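Local structure of YJHT (Escherichia coli, 2UVK) at residues K159-Y164 / E209-L214; N133-D138 / K151-Y156; R215-F220 / V237-G242. The protein catalyses the interconversion of the alpha and beta anomers of N-acetylneuraminic acid, speeding its mutarotation in the periplasm as a homodimer with a Kelch-type beta-propeller fold. All coordinates share one frame; numbering follows the deposited sequence.

Contact 1: residues K159-Y164 / E209-L214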
# COMPACT_ATOMS: atom_id res chain seq x y z
N LYS B 159 -8.27 13.63 10.21
CA LYS B 159 -8.24 12.18 10.32
C LYS B 159 -7.28 11.80 11.42
O LYS B 159 -6.35 12.55 11.73
CB LYS B 159 -7.74 11.55 9.01
CG LYS B 159 -8.43 11.97 7.75
CD LYS B 159 -7.91 11.16 6.54
CE LYS B 159 -8.59 11.58 5.24
NZ LYS B 159 -10.07 11.49 5.30
N LYS B 160 -7.48 10.62 12.01
CA LYS B 160 -6.50 10.10 12.95
C LYS B 160 -5.26 9.64 12.18
O LYS B 160 -5.35 9.37 10.99
CB LYS B 160 -7.08 8.92 13.73
CG LYS B 160 -8.18 9.33 14.75
CD LYS B 160 -7.60 10.13 15.92
CE LYS B 160 -8.57 10.36 17.09
NZ LYS B 160 -7.90 10.89 18.35
N ALA B 161 -4.14 9.54 12.88
CA ALA B 161 -2.87 9.18 12.24
C ALA B 161 -2.95 7.87 11.46
O ALA B 161 -2.46 7.76 10.33
CB ALA B 161 -1.75 9.13 13.28
N GLU B 162 -3.61 6.86 12.02
CA GLU B 162 -3.74 5.56 11.34
C GLU B 162 -4.42 5.65 9.97
O GLU B 162 -4.19 4.78 9.13
CB GLU B 162 -4.55 4.53 12.16
CG GLU B 162 -4.29 4.43 13.63
CD GLU B 162 -5.13 5.44 14.39
OE1 GLU B 162 -6.34 5.20 14.72
OE2 GLU B 162 -4.56 6.48 14.65
N ASP B 163 -5.28 6.65 9.77
CA ASP B 163 -6.06 6.74 8.55
C ASP B 163 -5.19 7.18 7.35
O ASP B 163 -5.68 7.19 6.21
CB ASP B 163 -7.18 7.77 8.70
CG ASP B 163 -8.21 7.39 9.75
OD1 ASP B 163 -8.38 6.21 10.05
OD2 ASP B 163 -8.88 8.31 10.26
N TYR B 164 -3.96 7.59 7.63
CA TYR B 164 -3.03 8.01 6.54
C TYR B 164 -2.17 6.88 6.02
O TYR B 164 -1.51 7.03 5.01
CB TYR B 164 -2.14 9.16 6.99
CG TYR B 164 -2.92 10.41 7.31
CD1 TYR B 164 -3.23 11.36 6.32
CD2 TYR B 164 -3.43 10.62 8.59
CE1 TYR B 164 -3.97 12.51 6.63
CE2 TYR B 164 -4.14 11.75 8.90
CZ TYR B 164 -4.42 12.69 7.93
OH TYR B 164 -5.18 13.80 8.28
N GLU B 209 7.26 12.25 10.81
CA GLU B 209 5.83 12.55 10.88
C GLU B 209 5.04 11.28 11.09
O GLU B 209 5.29 10.29 10.40
CB GLU B 209 5.32 13.18 9.58
CG GLU B 209 5.65 14.64 9.41
CD GLU B 209 4.82 15.28 8.29
OE1 GLU B 209 4.57 14.62 7.28
OE2 GLU B 209 4.34 16.42 8.46
N ALA B 210 4.10 11.28 12.05
CA ALA B 210 3.10 10.21 12.18
C ALA B 210 1.88 10.41 11.30
O ALA B 210 1.18 9.48 10.98
CB ALA B 210 2.63 10.05 13.65
N LYS B 211 1.65 11.66 10.89
CA LYS B 211 0.61 12.00 9.92
C LYS B 211 0.97 13.40 9.45
O LYS B 211 1.81 14.04 10.06
CB LYS B 211 -0.79 11.97 10.53
CG LYS B 211 -1.03 12.93 11.71
CD LYS B 211 -2.53 13.23 11.89
CE LYS B 211 -3.03 14.23 10.86
NZ LYS B 211 -4.49 14.56 11.08
N PRO B 212 0.34 13.87 8.37
CA PRO B 212 0.64 15.25 7.96
C PRO B 212 0.47 16.25 9.09
O PRO B 212 -0.61 16.29 9.69
CB PRO B 212 -0.31 15.47 6.79
CG PRO B 212 -0.51 14.10 6.23
CD PRO B 212 -0.60 13.22 7.44
N GLY B 213 1.56 16.95 9.44
CA GLY B 213 1.57 17.96 10.50
C GLY B 213 1.76 17.51 11.95
O GLY B 213 1.73 18.33 12.88
N LEU B 214 1.93 16.22 12.15
CA LEU B 214 2.20 15.68 13.47
C LEU B 214 3.40 14.76 13.44
O LEU B 214 3.41 13.78 12.70
CB LEU B 214 1.00 14.86 13.92
CG LEU B 214 1.16 14.19 15.29
CD1 LEU B 214 1.14 15.22 16.45
CD2 LEU B 214 0.08 13.14 15.45
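The ring of Tyr164 lies between Pro212 and Lys159. Pro212 CD sits over one face in a CH-pi contact, 3.5 Å from the centroid of the Tyr164 ring and 16° off its normal. Lys159 CD covers the opposite face toward the rim. Ala161 CA is at the edge, in plane. Lys211 runs past the ring obliquely, with its CE 3.4 Å from Tyr164 CE2. Its CG stands between backbone N and carbonyl carbon (chi1 60°), and a bend at chi3 (-78°) turns the ammonium back to the phenol. There Lys211 NZ donates to Lys159 O at 2.8 Å, in the carbonyl plane. It also donates to Tyr164 OH, 3.0 Å from NZ. With Asn275 O and Phe157 O, four oxygens surround this buried ammonium; it has three protons, so they must share. Tyr164 OH also bonds Tyr156 O. Ala161 CB packs against Ala210 O at 3.7 Å. The chain turns a corner at Ala210; a type II turn runs from Lys211 to Leu214, and Ala210 and Lys211 face Leu214 as a classic beta bulge. Gly213 N donates to OE2 of Glu209, the predicted proton acceptor, from above the carboxylate plane. The contact joins the loop between helix 146-157 and strand 169-174 to the hairpin of strands 209-211 and 214-215. Tyr270 of helix 266-271 touches Lys211, and Asp163 OD1 accepts from Tyr182 N of the second subunit.

Contact 2: residues N133-D138 / K151-Y156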
# COMPACT_ATOMS: atom_id res chain seq x y z
N ASN B 133 -1.29 11.09 -3.59
CA ASN B 133 -1.56 11.42 -5.01
C ASN B 133 -2.98 11.96 -5.16
O ASN B 133 -3.23 12.86 -5.98
CB ASN B 133 -1.45 10.20 -5.90
CG ASN B 133 -0.02 9.67 -6.03
OD1 ASN B 133 0.93 10.28 -5.57
ND2 ASN B 133 0.09 8.52 -6.65
N GLY B 134 -3.93 11.40 -4.42
CA GLY B 134 -5.32 11.83 -4.53
C GLY B 134 -5.48 13.26 -4.08
O GLY B 134 -6.36 13.98 -4.60
N TYR B 135 -4.71 13.69 -3.09
CA TYR B 135 -4.79 15.10 -2.63
C TYR B 135 -4.48 16.05 -3.79
O TYR B 135 -5.18 17.04 -4.03
CB TYR B 135 -3.82 15.32 -1.47
CG TYR B 135 -3.77 16.73 -0.92
CD1 TYR B 135 -4.83 17.24 -0.15
CD2 TYR B 135 -2.69 17.54 -1.16
CE1 TYR B 135 -4.77 18.48 0.35
CE2 TYR B 135 -2.61 18.81 -0.66
CZ TYR B 135 -3.67 19.29 0.10
OH TYR B 135 -3.61 20.58 0.60
N PHE B 136 -3.43 15.75 -4.52
CA PHE B 136 -3.05 16.61 -5.64
C PHE B 136 -4.01 16.46 -6.81
O PHE B 136 -4.23 17.45 -7.56
CB PHE B 136 -1.58 16.39 -6.01
CG PHE B 136 -0.67 16.92 -4.98
CD1 PHE B 136 -0.43 18.29 -4.87
CD2 PHE B 136 -0.11 16.08 -4.03
CE1 PHE B 136 0.37 18.80 -3.88
CE2 PHE B 136 0.66 16.58 -3.03
CZ PHE B 136 0.94 17.93 -2.95
N GLU B 137 -4.59 15.28 -7.01
CA GLU B 137 -5.62 15.11 -8.03
C GLU B 137 -6.82 15.99 -7.68
O GLU B 137 -7.36 16.71 -8.55
CB GLU B 137 -6.06 13.66 -8.16
CG GLU B 137 -5.03 12.73 -8.85
CD GLU B 137 -5.44 11.25 -8.76
OE1 GLU B 137 -6.61 10.98 -8.46
OE2 GLU B 137 -4.58 10.35 -9.00
N ASP B 138 -7.22 15.95 -6.42
CA ASP B 138 -8.37 16.76 -5.96
C ASP B 138 -8.14 18.25 -6.09
O ASP B 138 -9.01 18.99 -6.60
CB ASP B 138 -8.75 16.40 -4.53
CG ASP B 138 -9.28 14.99 -4.42
OD1 ASP B 138 -9.56 14.37 -5.48
OD2 ASP B 138 -9.44 14.53 -3.26
N LYS B 151 -12.87 22.38 1.39
CA LYS B 151 -13.48 21.09 1.68
C LYS B 151 -12.42 19.99 1.59
O LYS B 151 -12.37 19.10 2.43
CB LYS B 151 -14.63 20.80 0.72
CG LYS B 151 -15.48 19.60 1.07
CD LYS B 151 -16.55 19.36 -0.00
CE LYS B 151 -17.23 18.00 0.19
NZ LYS B 151 -18.02 17.63 -0.99
N ILE B 152 -11.59 20.07 0.55
CA ILE B 152 -10.55 19.05 0.34
C ILE B 152 -9.58 19.05 1.52
O ILE B 152 -9.22 17.98 2.03
CB ILE B 152 -9.82 19.30 -0.99
CG1 ILE B 152 -10.71 18.91 -2.15
CG2 ILE B 152 -8.52 18.46 -1.07
CD1 ILE B 152 -10.38 19.63 -3.48
N ASN B 153 -9.13 20.23 1.93
CA ASN B 153 -8.23 20.37 3.06
C ASN B 153 -8.84 19.92 4.37
O ASN B 153 -8.21 19.27 5.20
CB ASN B 153 -7.67 21.79 3.17
CG ASN B 153 -6.66 22.10 2.09
OD1 ASN B 153 -6.65 23.20 1.51
ND2 ASN B 153 -5.79 21.15 1.84
N ALA B 154 -10.09 20.28 4.59
CA ALA B 154 -10.76 19.87 5.79
C ALA B 154 -10.83 18.36 5.88
O ALA B 154 -10.51 17.80 6.92
CB ALA B 154 -12.17 20.48 5.85
N HIS B 155 -11.22 17.70 4.79
CA HIS B 155 -11.31 16.23 4.78
C HIS B 155 -9.90 15.65 4.96
O HIS B 155 -9.69 14.68 5.69
CB HIS B 155 -11.84 15.70 3.47
CG HIS B 155 -13.33 15.69 3.33
ND1 HIS B 155 -14.18 15.30 4.35
CD2 HIS B 155 -14.12 15.91 2.25
CE1 HIS B 155 -15.43 15.33 3.91
NE2 HIS B 155 -15.42 15.70 2.64
N TYR B 156 -8.93 16.25 4.30
CA TYR B 156 -7.56 15.67 4.32
C TYR B 156 -6.91 15.68 5.71
O TYR B 156 -6.27 14.70 6.11
CB TYR B 156 -6.67 16.42 3.34
CG TYR B 156 -5.30 15.79 3.12
CD1 TYR B 156 -5.17 14.65 2.35
CD2 TYR B 156 -4.17 16.38 3.65
CE1 TYR B 156 -3.89 14.08 2.13
CE2 TYR B 156 -2.89 15.83 3.44
CZ TYR B 156 -2.79 14.68 2.67
OH TYR B 156 -1.55 14.13 2.40
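Tyr135 and Tyr156 pack in the middle of an antiparallel helical hairpin, an insertion between two strands of a propeller sheet. The segments 133-138 and 151-156 run at 164° to each other, with axes 10.7 Å apart at closest approach. Tyr135 CD1 lies over one face of the Tyr156 ring, 3.6 Å from Tyr156 CG. The two rings meet obliquely, with centroids 4.3 Å apart. With chi1 at 179°, CG opposite the backbone N, the Tyr135 ring reaches across to helix 146-157. At its far end, Asn153 ND2 donates to Tyr135 OH at 2.6 Å, with an N-H...O angle of 140°. The hydroxyl lies in the amide plane of Asn153, and ND2 lies at the edge of the tyrosine ring. Ile152 CG2 adds an apolar contact, 4.0 Å from Tyr135 CD1. Farther along, Ile152 CD1 packs on Asp138 CB at 3.8 Å. The carboxylate of Asp138 is bound by His104 of the second subunit. Shortening Tyr135 to an alanine would probably leave the Asn153 amide without its hydroxyl partner and open a gap beside the Tyr156 ring. Helices 129-142 and 146-157 form the hairpin, which follows strand 120-125 and precedes strand 169-174. Ile152 also packs on Leu139 and Ala142 of the first helix, while Met102 of the second subunit covers Ile152 and Asp138.

Contact 3: residues R215-F220 / V237-G242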
# COMPACT_ATOMS: atom_id res chain seq x y z
N ARG B 215 4.39 15.09 14.25
CA ARG B 215 5.58 14.27 14.39
C ARG B 215 5.55 13.47 15.69
O ARG B 215 4.75 13.75 16.61
CB ARG B 215 6.79 15.16 14.36
CG ARG B 215 7.07 15.75 12.99
CD ARG B 215 7.16 17.23 13.03
NE ARG B 215 7.45 17.80 11.71
CZ ARG B 215 6.53 18.08 10.79
NH1 ARG B 215 5.24 17.80 10.97
NH2 ARG B 215 6.92 18.60 9.63
N THR B 216 6.43 12.49 15.74
CA THR B 216 6.67 11.64 16.90
C THR B 216 8.08 11.88 17.45
O THR B 216 9.00 12.18 16.67
CB THR B 216 6.50 10.16 16.56
OG1 THR B 216 6.69 9.37 17.75
CG2 THR B 216 7.51 9.71 15.53
N ASP B 217 8.26 11.81 18.78
CA ASP B 217 9.59 11.85 19.38
C ASP B 217 10.16 10.44 19.56
O ASP B 217 11.23 10.27 20.14
CB ASP B 217 9.58 12.63 20.71
CG ASP B 217 8.79 11.93 21.77
OD1 ASP B 217 8.03 11.00 21.43
OD2 ASP B 217 8.93 12.33 22.95
N ALA B 218 9.49 9.44 18.98
CA ALA B 218 9.93 8.06 19.11
C ALA B 218 11.28 7.81 18.47
O ALA B 218 11.68 8.49 17.49
CB ALA B 218 8.89 7.12 18.54
N VAL B 219 11.95 6.77 18.97
CA VAL B 219 13.16 6.22 18.42
C VAL B 219 12.96 4.73 18.43
O VAL B 219 12.77 4.13 19.48
CB VAL B 219 14.39 6.53 19.27
CG1 VAL B 219 15.64 5.86 18.71
CG2 VAL B 219 14.53 8.03 19.40
N PHE B 220 12.98 4.11 17.25
CA PHE B 220 12.86 2.67 17.13
C PHE B 220 14.19 2.04 16.77
O PHE B 220 14.94 2.57 15.97
CB PHE B 220 11.83 2.31 16.07
CG PHE B 220 10.49 2.92 16.31
CD1 PHE B 220 9.63 2.39 17.25
CD2 PHE B 220 10.06 4.03 15.56
CE1 PHE B 220 8.41 2.95 17.47
CE2 PHE B 220 8.82 4.58 15.77
CZ PHE B 220 7.98 4.04 16.72
N VAL B 237 13.55 11.18 21.83
CA VAL B 237 14.44 12.30 21.67
C VAL B 237 13.68 13.40 20.94
O VAL B 237 12.73 13.14 20.18
CB VAL B 237 15.73 11.88 20.93
CG1 VAL B 237 15.42 11.53 19.48
CG2 VAL B 237 16.79 12.98 21.00
N SER B 238 14.09 14.63 21.20
CA SER B 238 13.39 15.81 20.73
C SER B 238 11.96 15.87 21.27
O SER B 238 11.01 16.24 20.59
CB SER B 238 13.46 15.90 19.18
OG SER B 238 13.45 17.26 18.78
N SER B 239 11.81 15.53 22.55
CA SER B 239 10.50 15.50 23.16
C SER B 239 10.06 16.91 23.55
O SER B 239 10.89 17.78 23.83
CB SER B 239 10.48 14.61 24.41
OG SER B 239 11.11 13.36 24.20
N PRO B 240 8.75 17.14 23.60
CA PRO B 240 7.68 16.20 23.40
C PRO B 240 7.17 16.01 21.97
O PRO B 240 6.55 14.98 21.70
CB PRO B 240 6.55 16.81 24.23
CG PRO B 240 6.77 18.25 24.08
CD PRO B 240 8.24 18.46 24.01
N ASP B 241 7.42 16.99 21.10
CA ASP B 241 6.71 17.09 19.82
C ASP B 241 7.39 16.29 18.70
O ASP B 241 6.71 15.86 17.78
CB ASP B 241 6.61 18.55 19.33
CG ASP B 241 5.59 19.37 20.12
OD1 ASP B 241 4.41 18.97 20.17
OD2 ASP B 241 5.98 20.45 20.62
N GLY B 242 8.70 16.13 18.78
CA GLY B 242 9.45 15.44 17.73
C GLY B 242 9.70 16.39 16.58
O GLY B 242 9.18 17.50 16.54
O HOH W 1 5.39 13.73 19.44
O HOH W 2 4.55 17.07 16.41
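Ser239 OG donates to Asp217 OD2 at 2.7 Å, the shortest polar bond between the two segments. The hydroxyl comes to the anti side of the carboxylate, 24° out of its plane. CG of Asp217 stands between backbone N and carbonyl carbon (chi1 66°), and this brings the carboxylate over the 237-242 loop. Val237 N donates to Asp217 O at 3.0 Å, nearly straight at 163° and in the carbonyl plane. Beside this bond, Val219 CG2 meets Val237 CG1 at 3.6 Å; Ile206 and Trp297 pack on both valines. At the other end, Gly242 CA comes within 4.0 Å of Asp217 CA, the closest CA pair. It also makes a CA-H...O contact with Thr216 O at 3.5 Å. A side chain at Gly242 would run into Thr216 O and Asp217 N, and its backbone has positive phi. Two waters link Arg215 to Pro240 and Asp241. Arg215 N donates to water 2 at 2.9 Å, and this water is placed to donate to Asp241 O at 2.8 Å. Water 1 lies between Arg215 O and Pro240 O, 2.8 Å from the latter. Both waters have more acceptors near them than protons, so their own donations are not fixed. The peptide bond before Pro240 is cis. Thr216 OG1 accepts from Ala218 N, closing an ST turn. The Asp241 carboxylate bonds Arg267 N and Gly265 N. The side chain of Arg215 leaves the loop: NE bonds to Ala261 O and NH1 makes a salt bridge with Glu209, the predicted proton acceptor. The junction is mixed: one backbone hydrogen bond, a serine-aspartate bond, a valine pair and two waters. Water ties the Arg215 backbone to the 237-242 loop, consistent with a second-shell position for it.

All three contacts are partly buried, but they lie at different distances from the chain centre. Contact 3 is about 15 Å away, contact 1 about 17 Å and contact 2 about 24 Å, measured between centres. Contact 3 joins the lead-in and start of strand 219-223 to a loop of the same Kelch repeat, by a backbone bond, a serine-aspartate bond, a valine pair and water. Contact 1 bridges two repeats through a buried lysine and a tyrosine. Contact 2 joins two helices, mostly by aromatic and aliphatic packing. Contacts 1 and 2 both touch the second subunit; contact 3 does not. Contact 1 touches both others, through a tyrosine hydroxyl and a salt bridge.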